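Local coordinates for flagellar motor switch protein FliG (Helicobacter pylori 26695, PDB 5WUJ) that forms part of the flagellar switch complex, which interacts with chemotaxis proteins and contacts motor components that determine rotation direction, and is required for flagellum synthesis and motility, at residues Val61-Phe66 with Ala83-Thr88; Lys4-Glu9 with Lys55-Ala60; Ile18-Ile21 with Thr27-Glu30; Ser11-Ile16 with Ile40-Lys45. All coordinates share one frame; numbering follows the deposited sequence.

How the interactions relate
All four contacts join pairs of helices in the N-terminal domain of FliG. Interactions 1, 3 and 4 are buried, whereas interaction 2 is only partly so, as expected where the first short helix lies on the start of helix 55-71. Interactions 1 and 2 share helix 55-71, and interactions 3 and 4 share helix 12-23; F65 of interaction 1 packs on L19 of interaction 3 and on I16 of interaction 4, tying these pairs together. Their chemistry differs. Interaction 1 stacks two acidic groups beside a ring and a bridging water, interaction 2 is aliphatic packing edged by a glutamine amide, interaction 3 sets a leucine against a threonine, and interaction 4 mixes isoleucines with a serine-glutamate touch.

Interaction 1 of 4, residues Val61-Phe66 with Ala83-Thr88; sequences VLEEFF and ARELLT
This is a buried, water-bridged helix-helix contact in which the side chain of E85, on helix 79-91, enters between E63 and F66 of helix 55-71. The helices stand well apart, so a long residue suits this place: E85 is extended beyond CG and meets E63, itself extended, in the gap. Its carboxylate lies over that of E63 with the planes 19° apart, a stacked pair of like charges whose E63 OE2 and E85 OE2 are separated by 3.9 Å. The aliphatic part joins in, E63 OE2 resting 3.8 Å from E85 CG. On the other flank, F66 CD2 comes within 3.6 Å of E85 OE1, ring and carboxylate planes being 58° apart; CG of F66 is anti to the backbone N (chi1 -167°), which turns the ring to this oxygen. One water completes the link, donating to E63 O at 3.0 Å and to E85 OE1 at 2.7 Å. E81 OE1 adds another acidic oxygen near E85, while apolar side chains of the other protein's chain pack on E63 and E85. Such a gathering of carboxylates, E85 being buried, would probably raise the proton affinity of one, while the water hydrogen given to E85 OE1 may offset some charge.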
loop_
_atom_site.group_PDB
_atom_site.type_symbol
_atom_site.label_atom_id
_atom_site.label_comp_id
_atom_site.label_asym_id
_atom_site.label_seq_id
_atom_site.Cartn_x
_atom_site.Cartn_y
_atom_site.Cartn_z
ATOM N N VAL B 61 5.366 1.623 0.040
ATOM C CA VAL B 61 4.607 0.429 0.423
ATOM C C VAL B 61 3.171 0.523 -0.078
ATOM O O VAL B 61 2.628 -0.442 -0.634
ATOM C CB VAL B 61 4.663 0.211 1.951
ATOM C CG1 VAL B 61 3.640 -0.879 2.416
ATOM C CG2 VAL B 61 6.056 -0.219 2.368
ATOM N N LEU B 62 2.529 1.682 0.108
ATOM C CA LEU B 62 1.164 1.848 -0.385
ATOM C C LEU B 62 1.094 1.656 -1.892
ATOM O O LEU B 62 0.157 1.036 -2.409
ATOM C CB LEU B 62 0.632 3.232 -0.023
ATOM C CG LEU B 62 0.366 3.480 1.439
ATOM C CD1 LEU B 62 -0.394 4.798 1.604
ATOM C CD2 LEU B 62 -0.379 2.292 2.051
ATOM N N GLU B 63 2.074 2.194 -2.618
ATOM C CA GLU B 63 2.075 2.023 -4.067
ATOM C C GLU B 63 2.181 0.552 -4.436
ATOM O O GLU B 63 1.575 0.098 -5.417
ATOM C CB GLU B 63 3.226 2.804 -4.695
ATOM C CG GLU B 63 2.999 4.298 -4.782
ATOM C CD GLU B 63 3.929 4.952 -5.790
ATOM O OE1 GLU B 63 4.863 4.259 -6.265
ATOM O OE2 GLU B 63 3.720 6.146 -6.113
ATOM N N GLU B 64 2.973 -0.200 -3.673
ATOM C CA GLU B 64 3.088 -1.630 -3.922
ATOM C C GLU B 64 1.744 -2.321 -3.719
ATOM O O GLU B 64 1.314 -3.128 -4.553
ATOM C CB GLU B 64 4.163 -2.214 -3.007
ATOM C CG GLU B 64 4.487 -3.671 -3.227
ATOM C CD GLU B 64 5.676 -4.124 -2.381
ATOM O OE1 GLU B 64 5.728 -5.321 -2.030
ATOM O OE2 GLU B 64 6.552 -3.285 -2.061
ATOM N N PHE B 65 1.046 -1.986 -2.633
ATOM C CA PHE B 65 -0.250 -2.608 -2.378
ATOM C C PHE B 65 -1.327 -2.089 -3.321
ATOM O O PHE B 65 -2.224 -2.849 -3.694
ATOM C CB PHE B 65 -0.657 -2.390 -0.933
ATOM C CG PHE B 65 -0.072 -3.410 -0.016
ATOM C CD1 PHE B 65 -0.671 -4.646 0.125
ATOM C CD2 PHE B 65 1.095 -3.145 0.681
ATOM C CE1 PHE B 65 -0.119 -5.612 0.962
ATOM C CE2 PHE B 65 1.645 -4.105 1.529
ATOM C CZ PHE B 65 1.045 -5.334 1.658
ATOM N N PHE B 66 -1.245 -0.811 -3.723
ATOM C CA PHE B 66 -2.142 -0.290 -4.752
ATOM C C PHE B 66 -2.072 -1.142 -6.016
ATOM O O PHE B 66 -3.106 -1.508 -6.590
ATOM C CB PHE B 66 -1.788 1.172 -5.063
ATOM C CG PHE B 66 -2.820 1.890 -5.865
ATOM C CD1 PHE B 66 -4.105 2.083 -5.354
ATOM C CD2 PHE B 66 -2.525 2.363 -7.128
ATOM C CE1 PHE B 66 -5.070 2.755 -6.101
ATOM C CE2 PHE B 66 -3.481 3.028 -7.888
ATOM C CZ PHE B 66 -4.758 3.228 -7.374
ATOM N N ALA B 83 -2.049 4.142 -13.827
ATOM C CA ALA B 83 -1.278 4.379 -15.050
ATOM C C ALA B 83 -0.082 5.286 -14.785
ATOM O O ALA B 83 1.040 5.006 -15.233
ATOM C CB ALA B 83 -2.180 4.994 -16.120
ATOM N N ARG B 84 -0.306 6.374 -14.047
ATOM C CA ARG B 84 0.761 7.329 -13.759
ATOM C C ARG B 84 1.925 6.657 -13.038
ATOM O O ARG B 84 3.093 6.906 -13.361
ATOM C CB ARG B 84 0.184 8.478 -12.930
ATOM C CG ARG B 84 1.026 9.734 -12.840
ATOM C CD ARG B 84 0.327 10.766 -11.943
ATOM N NE ARG B 84 -0.766 11.462 -12.628
ATOM C CZ ARG B 84 -2.060 11.391 -12.291
ATOM N NH1 ARG B 84 -2.461 10.650 -11.261
ATOM N NH2 ARG B 84 -2.966 12.072 -12.994
ATOM N N GLU B 85 1.625 5.794 -12.059
ATOM C CA GLU B 85 2.676 5.059 -11.356
ATOM C C GLU B 85 3.364 4.058 -12.274
ATOM O O GLU B 85 4.596 3.942 -12.265
ATOM C CB GLU B 85 2.095 4.329 -10.146
ATOM C CG GLU B 85 1.565 5.249 -9.067
ATOM C CD GLU B 85 0.791 4.502 -7.980
ATOM O OE1 GLU B 85 0.858 3.254 -7.937
ATOM O OE2 GLU B 85 0.110 5.168 -7.176
ATOM N N LEU B 86 2.579 3.325 -13.066
ATOM C CA LEU B 86 3.144 2.351 -13.997
ATOM C C LEU B 86 4.075 3.018 -15.013
ATOM O O LEU B 86 5.203 2.559 -15.238
ATOM C CB LEU B 86 2.014 1.625 -14.715
ATOM C CG LEU B 86 2.422 0.643 -15.812
ATOM C CD1 LEU B 86 3.221 -0.510 -15.211
ATOM C CD2 LEU B 86 1.191 0.114 -16.545
ATOM N N LEU B 87 3.601 4.086 -15.665
ATOM C CA LEU B 87 4.393 4.726 -16.714
ATOM C C LEU B 87 5.639 5.388 -16.143
ATOM O O LEU B 87 6.696 5.389 -16.785
ATOM C CB LEU B 87 3.541 5.744 -17.463
ATOM C CG LEU B 87 2.400 5.070 -18.220
ATOM C CD1 LEU B 87 1.245 6.029 -18.477
ATOM C CD2 LEU B 87 2.906 4.461 -19.523
ATOM N N THR B 88 5.543 5.926 -14.931
ATOM C CA THR B 88 6.721 6.490 -14.289
ATOM C C THR B 88 7.761 5.412 -14.002
ATOM O O THR B 88 8.964 5.635 -14.169
ATOM C CB THR B 88 6.302 7.213 -13.008
ATOM O OG1 THR B 88 5.409 8.281 -13.351
ATOM C CG2 THR B 88 7.506 7.770 -12.278
HETATM O O HOH W 1 1.829 0.756 -8.329
#

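Interaction 2 of 4, residues Lys4-Glu9 with Lys55-Ala60; sequences KAQLDE and KQIGAA
A60, whose methyl group meets L7 across the contact, belongs to the first turns of helix 55-71, where the shortest polar bond is the backbone one from A59 N to K55 O (2.8 Å); the next, from A60 N to Q56 O, fixes A60 itself at 3.0 Å. With A59 and A60 bonded within their own helix, what faces helix 2-8 is aliphatic. L7 CD2 touches A60 CB at 3.9 Å. The leucine extends its CG anti to the backbone N (chi1 161°), and the small alanine suits the spot because it lets the branched tip approach close to the helix surface. A turn earlier, the CD1 methyl of I57 meets the amide end of Q6, approaching OE1 to 3.3 Å and CD to 3.6 Å, with the two side chains crossing at about a right angle. Q6 reaches this methyl through an extended chain from an exposed position, as befits a residue that is part hydrocarbon and part amide. I57 is also covered by Q3 of the same short helix. A leucine, an isoleucine and an alanine, edged by a glutamine, join the helices through dispersion and the exclusion of water, with no directional bond between the segments to set their register.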
loop_
_atom_site.group_PDB
_atom_site.type_symbol
_atom_site.label_atom_id
_atom_site.label_comp_id
_atom_site.label_asym_id
_atom_site.label_seq_id
_atom_site.Cartn_x
_atom_site.Cartn_y
_atom_site.Cartn_z
ATOM N N LYS B 4 15.860 3.215 0.048
ATOM C CA LYS B 4 15.641 2.165 -0.911
ATOM C C LYS B 4 16.151 0.860 -0.338
ATOM O O LYS B 4 15.460 -0.144 -0.364
ATOM C CB LYS B 4 16.367 2.477 -2.209
ATOM C CG LYS B 4 15.890 1.672 -3.399
ATOM C CD LYS B 4 14.885 0.618 -2.988
ATOM C CE LYS B 4 14.449 -0.213 -4.178
ATOM N NZ LYS B 4 13.542 0.545 -5.077
ATOM N N ALA B 5 17.374 0.877 0.168
ATOM C CA ALA B 5 17.947 -0.329 0.756
ATOM C C ALA B 5 17.069 -0.848 1.883
ATOM O O ALA B 5 16.814 -2.054 1.987
ATOM C CB ALA B 5 19.361 -0.054 1.268
ATOM N N GLN B 6 16.596 0.057 2.741
ATOM C CA GLN B 6 15.730 -0.360 3.833
ATOM C C GLN B 6 14.384 -0.872 3.317
ATOM O O GLN B 6 13.807 -1.792 3.906
ATOM C CB GLN B 6 15.558 0.801 4.810
ATOM C CG GLN B 6 14.797 0.447 6.075
ATOM C CD GLN B 6 14.163 1.661 6.730
ATOM O OE1 GLN B 6 14.637 2.791 6.564
ATOM N NE2 GLN B 6 13.074 1.437 7.468
ATOM N N LEU B 7 13.898 -0.331 2.194
ATOM C CA LEU B 7 12.607 -0.764 1.657
ATOM C C LEU B 7 12.678 -2.175 1.082
ATOM O O LEU B 7 11.725 -2.952 1.217
ATOM C CB LEU B 7 12.120 0.213 0.588
ATOM C CG LEU B 7 11.051 -0.304 -0.382
ATOM C CD1 LEU B 7 9.700 -0.516 0.316
ATOM C CD2 LEU B 7 10.907 0.639 -1.568
ATOM N N ASP B 8 13.790 -2.526 0.432
ATOM C CA ASP B 8 13.889 -3.836 -0.201
ATOM C C ASP B 8 14.175 -4.958 0.784
ATOM O O ASP B 8 14.107 -6.129 0.395
ATOM C CB ASP B 8 14.970 -3.824 -1.281
ATOM C CG ASP B 8 14.721 -2.767 -2.326
ATOM O OD1 ASP B 8 13.535 -2.467 -2.599
ATOM O OD2 ASP B 8 15.710 -2.234 -2.867
ATOM N N GLU B 9 14.489 -4.641 2.035
ATOM C CA GLU B 9 14.718 -5.664 3.041
ATOM C C GLU B 9 13.566 -5.769 4.033
ATOM O O GLU B 9 13.656 -6.531 5.000
ATOM C CB GLU B 9 16.036 -5.399 3.766
ATOM C CG GLU B 9 17.267 -5.634 2.891
ATOM C CD GLU B 9 17.406 -7.087 2.449
ATOM O OE1 GLU B 9 17.962 -7.328 1.357
ATOM O OE2 GLU B 9 16.955 -7.989 3.192
ATOM N N LYS B 55 7.943 8.584 5.879
ATOM C CA LYS B 55 6.712 8.615 5.100
ATOM C C LYS B 55 6.951 8.192 3.654
ATOM O O LYS B 55 6.056 7.600 3.039
ATOM C CB LYS B 55 6.054 9.996 5.152
ATOM C CG LYS B 55 4.569 9.928 4.779
ATOM C CD LYS B 55 3.985 11.288 4.430
ATOM C CE LYS B 55 2.484 11.180 4.155
ATOM N NZ LYS B 55 1.837 12.504 3.903
ATOM N N GLN B 56 8.139 8.473 3.099
ATOM C CA GLN B 56 8.423 8.067 1.720
ATOM C C GLN B 56 8.469 6.545 1.582
ATOM O O GLN B 56 8.017 5.994 0.572
ATOM C CB GLN B 56 9.736 8.689 1.234
ATOM C CG GLN B 56 9.814 10.218 1.359
ATOM C CD GLN B 56 10.578 10.669 2.596
ATOM O OE1 GLN B 56 10.063 10.619 3.716
ATOM N NE2 GLN B 56 11.815 11.114 2.399
ATOM N N ILE B 57 9.006 5.848 2.582
ATOM C CA ILE B 57 8.971 4.392 2.558
ATOM C C ILE B 57 7.540 3.895 2.695
ATOM O O ILE B 57 7.129 2.944 2.015
ATOM C CB ILE B 57 9.877 3.821 3.660
ATOM C CG1 ILE B 57 11.354 4.033 3.291
ATOM C CG2 ILE B 57 9.533 2.339 3.933
ATOM C CD1 ILE B 57 12.316 3.741 4.422
ATOM N N GLY B 58 6.754 4.521 3.574
ATOM C CA GLY B 58 5.349 4.150 3.668
ATOM C C GLY B 58 4.619 4.336 2.349
ATOM O O GLY B 58 3.833 3.479 1.934
ATOM N N ALA B 59 4.899 5.450 1.660
ATOM C CA ALA B 59 4.263 5.732 0.379
ATOM C C ALA B 59 4.642 4.693 -0.661
ATOM O O ALA B 59 3.814 4.305 -1.493
ATOM C CB ALA B 59 4.663 7.132 -0.112
ATOM N N ALA B 60 5.907 4.269 -0.663
ATOM C CA ALA B 60 6.339 3.207 -1.562
ATOM C C ALA B 60 5.625 1.890 -1.247
ATOM O O ALA B 60 5.302 1.118 -2.161
ATOM C CB ALA B 60 7.855 3.040 -1.467
#

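Interaction 3 of 4, residues Ile18-Ile21 with Thr27-Glu30; sequences ILLI and TTGE
L20 and T28 carry this small buried contact between helix 12-23 and helix 25-32. The hydroxyl of T28 does most of the touching. T28 OG1 lies 3.5 Å from L20 CB and 3.8 Å from L20 CD2, while the threonine methyl is more distant, with T28 CG2 at 4.2 Å from L20 CB. T28 OG1 also approaches L20 O to 3.0 Å, but the angle is poor and the pair does not count as a hydrogen bond. What positions the hydroxyl is its true partner, G24 O, one turn back along the chain: with OG1 beside its own backbone N and anti to the carbonyl carbon (chi1 -67°), T28 folds the group back to that carbonyl. Threonine suits the place, since the hydroxyl, bonded to G24 O, can lie buried against the leucine without losing a partner. L20 in its turn is shared between two neighbours: T28 OG1 lies by its CD2, while its CD1 packs on I43 of helix 37-50. Farther out, L19 and I18 face helix 55-71, and an apolar side chain of the other protein's chain also reaches L20. With residues four before and four after G24 packed together, these are two consecutive helices folded across a one-residue link, within the all-helical FliG N-terminal domain.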
loop_
_atom_site.group_PDB
_atom_site.type_symbol
_atom_site.label_atom_id
_atom_site.label_comp_id
_atom_site.label_asym_id
_atom_site.label_seq_id
_atom_site.Cartn_x
_atom_site.Cartn_y
_atom_site.Cartn_z
ATOM N N ILE B 18 3.333 -1.605 8.090
ATOM C CA ILE B 18 3.486 -0.231 7.617
ATOM C C ILE B 18 2.219 0.226 6.896
ATOM O O ILE B 18 1.755 1.359 7.083
ATOM C CB ILE B 18 4.744 -0.098 6.733
ATOM C CG1 ILE B 18 5.990 0.020 7.621
ATOM C CG2 ILE B 18 4.658 1.121 5.835
ATOM C CD1 ILE B 18 7.257 -0.504 6.969
ATOM N N LEU B 19 1.623 -0.644 6.077
ATOM C CA LEU B 19 0.325 -0.294 5.497
ATOM C C LEU B 19 -0.700 -0.021 6.595
ATOM O O LEU B 19 -1.412 0.991 6.555
ATOM C CB LEU B 19 -0.156 -1.407 4.556
ATOM C CG LEU B 19 -1.495 -1.249 3.821
ATOM C CD1 LEU B 19 -1.481 -2.156 2.631
ATOM C CD2 LEU B 19 -2.694 -1.605 4.694
ATOM N N LEU B 20 -0.776 -0.908 7.605
ATOM C CA LEU B 20 -1.797 -0.747 8.640
ATOM C C LEU B 20 -1.603 0.541 9.432
ATOM O O LEU B 20 -2.570 1.266 9.703
ATOM C CB LEU B 20 -1.804 -1.955 9.570
ATOM C CG LEU B 20 -2.360 -3.182 8.849
ATOM C CD1 LEU B 20 -2.167 -4.447 9.678
ATOM C CD2 LEU B 20 -3.845 -2.970 8.507
ATOM N N ILE B 21 -0.364 0.847 9.803
ATOM C CA ILE B 21 -0.077 2.106 10.484
ATOM C C ILE B 21 -0.668 3.278 9.705
ATOM O O ILE B 21 -1.295 4.175 10.276
ATOM C CB ILE B 21 1.446 2.274 10.674
ATOM C CG1 ILE B 21 2.018 1.271 11.685
ATOM C CG2 ILE B 21 1.790 3.720 11.023
ATOM C CD1 ILE B 21 3.563 1.149 11.643
ATOM N N THR B 27 -9.404 1.224 11.123
ATOM C CA THR B 27 -9.372 0.252 10.037
ATOM C C THR B 27 -8.458 -0.913 10.373
ATOM O O THR B 27 -8.763 -2.062 10.038
ATOM C CB THR B 27 -8.922 0.943 8.755
ATOM O OG1 THR B 27 -9.811 2.029 8.477
ATOM C CG2 THR B 27 -8.898 -0.023 7.588
ATOM N N THR B 28 -7.342 -0.641 11.049
ATOM C CA THR B 28 -6.464 -1.714 11.504
ATOM C C THR B 28 -7.196 -2.667 12.441
ATOM O O THR B 28 -7.108 -3.886 12.292
ATOM C CB THR B 28 -5.234 -1.133 12.203
ATOM O OG1 THR B 28 -4.435 -0.436 11.247
ATOM C CG2 THR B 28 -4.416 -2.259 12.827
ATOM N N GLY B 29 -7.917 -2.122 13.426
ATOM C CA GLY B 29 -8.711 -2.979 14.294
ATOM C C GLY B 29 -9.650 -3.883 13.519
ATOM O O GLY B 29 -9.893 -5.018 13.924
ATOM N N GLU B 30 -10.170 -3.408 12.379
ATOM C CA GLU B 30 -11.088 -4.236 11.595
ATOM C C GLU B 30 -10.367 -5.417 10.953
ATOM O O GLU B 30 -10.942 -6.510 10.846
ATOM C CB GLU B 30 -11.791 -3.403 10.524
ATOM C CG GLU B 30 -12.340 -2.090 11.039
ATOM C CD GLU B 30 -13.783 -1.864 10.664
ATOM O OE1 GLU B 30 -14.266 -0.725 10.844
ATOM O OE2 GLU B 30 -14.430 -2.824 10.192
#

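Interaction 4 of 4, residues Ser11-Ile16 with Ile40-Lys45; sequences SMSEKI and ITEISK
Apolar packing pairs I16 with I43, and a polar touch pairs S13 with E42; S13 lies a turn before I16, and E42 adjoins I43. In the first, methyl meets methyl: I16 CG2 lies 3.7 Å from I43 CD1, the side chains set at a slant, and beta-branched isoleucine offers a stiff, broad surface for such a buried place. In the second, S13 OG rests 3.5 Å from E42 CG, against the hydrocarbon part of the glutamate. Serine is small enough for the helices to come close, at the price of a buried hydroxyl that has no partner in the model. The E42 chain, bent at chi2 (67°), brings its carboxylate to K45 one turn on, where E42 OE1 and K45 NZ form a salt bridge at 3.2 Å. At the start of helix 12-23 another bond forms: S11 N donates to E14 OE1 at 2.7 Å, nearly straight (166°), on the anti lone pair, the half of a capping box in which the side chain of the third helical residue binds the N-cap amide. Helix 12-23 is held between helices 37-50 and 55-71: I16 packs on F65 and K15 pairs with E64 on the latter, while an aromatic side chain of the other protein's chain covers I16.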
loop_
_atom_site.group_PDB
_atom_site.type_symbol
_atom_site.label_atom_id
_atom_site.label_comp_id
_atom_site.label_asym_id
_atom_site.label_seq_id
_atom_site.Cartn_x
_atom_site.Cartn_y
_atom_site.Cartn_z
ATOM N N SER B 11 10.335 -7.333 5.310
ATOM C CA SER B 11 9.542 -8.513 5.044
ATOM C C SER B 11 8.135 -8.099 4.636
ATOM O O SER B 11 7.710 -6.943 4.805
ATOM C CB SER B 11 9.494 -9.414 6.269
ATOM O OG SER B 11 10.792 -9.904 6.542
ATOM N N MET B 12 7.402 -9.062 4.083
ATOM C CA MET B 12 6.021 -8.798 3.704
ATOM C C MET B 12 5.182 -8.440 4.933
ATOM O O MET B 12 4.294 -7.579 4.870
ATOM C CB MET B 12 5.462 -10.012 2.958
ATOM C CG MET B 12 4.013 -9.880 2.541
ATOM S SD MET B 12 3.700 -8.382 1.563
ATOM C CE MET B 12 4.305 -8.864 -0.046
ATOM N N SER B 13 5.490 -9.062 6.071
ATOM C CA SER B 13 4.803 -8.751 7.320
ATOM C C SER B 13 5.108 -7.330 7.786
ATOM O O SER B 13 4.230 -6.641 8.315
ATOM C CB SER B 13 5.195 -9.786 8.391
ATOM O OG SER B 13 5.189 -9.248 9.701
ATOM N N GLU B 14 6.349 -6.878 7.603
ATOM C CA GLU B 14 6.698 -5.486 7.903
ATOM C C GLU B 14 5.973 -4.513 6.988
ATOM O O GLU B 14 5.498 -3.462 7.440
ATOM C CB GLU B 14 8.206 -5.290 7.785
ATOM C CG GLU B 14 8.964 -6.297 8.641
ATOM C CD GLU B 14 10.430 -6.014 8.698
ATOM O OE1 GLU B 14 11.142 -6.337 7.719
ATOM O OE2 GLU B 14 10.867 -5.476 9.731
ATOM N N LYS B 15 5.894 -4.838 5.696
ATOM C CA LYS B 15 5.143 -4.003 4.763
ATOM C C LYS B 15 3.680 -3.920 5.168
ATOM O O LYS B 15 3.059 -2.855 5.071
ATOM C CB LYS B 15 5.258 -4.556 3.349
ATOM C CG LYS B 15 6.695 -4.626 2.813
ATOM C CD LYS B 15 6.671 -4.711 1.308
ATOM C CE LYS B 15 8.032 -4.905 0.708
ATOM N NZ LYS B 15 7.964 -6.031 -0.258
ATOM N N ILE B 16 3.114 -5.032 5.644
ATOM C CA ILE B 16 1.700 -5.027 6.013
ATOM C C ILE B 16 1.471 -4.153 7.239
ATOM O O ILE B 16 0.509 -3.385 7.288
ATOM C CB ILE B 16 1.207 -6.468 6.229
ATOM C CG1 ILE B 16 1.028 -7.177 4.885
ATOM C CG2 ILE B 16 -0.075 -6.487 7.046
ATOM C CD1 ILE B 16 1.021 -8.723 5.005
ATOM N N ILE B 40 -1.891 -11.999 14.444
ATOM C CA ILE B 40 -2.044 -10.727 15.153
ATOM C C ILE B 40 -0.791 -10.410 15.949
ATOM O O ILE B 40 -0.352 -9.256 16.012
ATOM C CB ILE B 40 -3.278 -10.741 16.068
ATOM C CG1 ILE B 40 -4.573 -10.831 15.256
ATOM C CG2 ILE B 40 -3.277 -9.501 16.968
ATOM C CD1 ILE B 40 -5.783 -11.177 16.132
ATOM N N THR B 41 -0.191 -11.429 16.561
ATOM C CA THR B 41 1.020 -11.215 17.346
ATOM C C THR B 41 2.142 -10.647 16.490
ATOM O O THR B 41 2.801 -9.675 16.876
ATOM C CB THR B 41 1.468 -12.526 17.994
ATOM O OG1 THR B 41 0.388 -13.054 18.774
ATOM C CG2 THR B 41 2.670 -12.278 18.882
ATOM N N GLU B 42 2.390 -11.263 15.329
ATOM C CA GLU B 42 3.470 -10.805 14.460
ATOM C C GLU B 42 3.197 -9.399 13.934
ATOM O O GLU B 42 4.091 -8.547 13.935
ATOM C CB GLU B 42 3.666 -11.788 13.304
ATOM C CG GLU B 42 4.841 -11.449 12.392
ATOM C CD GLU B 42 6.185 -11.604 13.083
ATOM O OE1 GLU B 42 7.148 -10.928 12.661
ATOM O OE2 GLU B 42 6.281 -12.398 14.048
ATOM N N ILE B 43 1.962 -9.126 13.512
ATOM C CA ILE B 43 1.674 -7.832 12.904
ATOM C C ILE B 43 1.679 -6.730 13.959
ATOM O O ILE B 43 2.259 -5.656 13.752
ATOM C CB ILE B 43 0.346 -7.907 12.127
ATOM C CG1 ILE B 43 0.565 -8.689 10.835
ATOM C CG2 ILE B 43 -0.176 -6.512 11.806
ATOM C CD1 ILE B 43 -0.657 -8.760 9.940
ATOM N N SER B 44 1.058 -6.992 15.116
ATOM C CA SER B 44 1.088 -6.054 16.239
ATOM C C SER B 44 2.515 -5.703 16.630
ATOM O O SER B 44 2.817 -4.543 16.947
ATOM C CB SER B 44 0.365 -6.656 17.449
ATOM O OG SER B 44 -1.009 -6.835 17.172
ATOM N N LYS B 45 3.397 -6.702 16.635
ATOM C CA LYS B 45 4.787 -6.465 16.999
ATOM C C LYS B 45 5.446 -5.478 16.043
ATOM O O LYS B 45 6.195 -4.593 16.473
ATOM C CB LYS B 45 5.545 -7.789 17.021
ATOM C CG LYS B 45 7.002 -7.682 17.414
ATOM C CD LYS B 45 7.630 -9.068 17.536
ATOM C CE LYS B 45 8.868 -9.198 16.660
ATOM N NZ LYS B 45 8.565 -9.815 15.340
#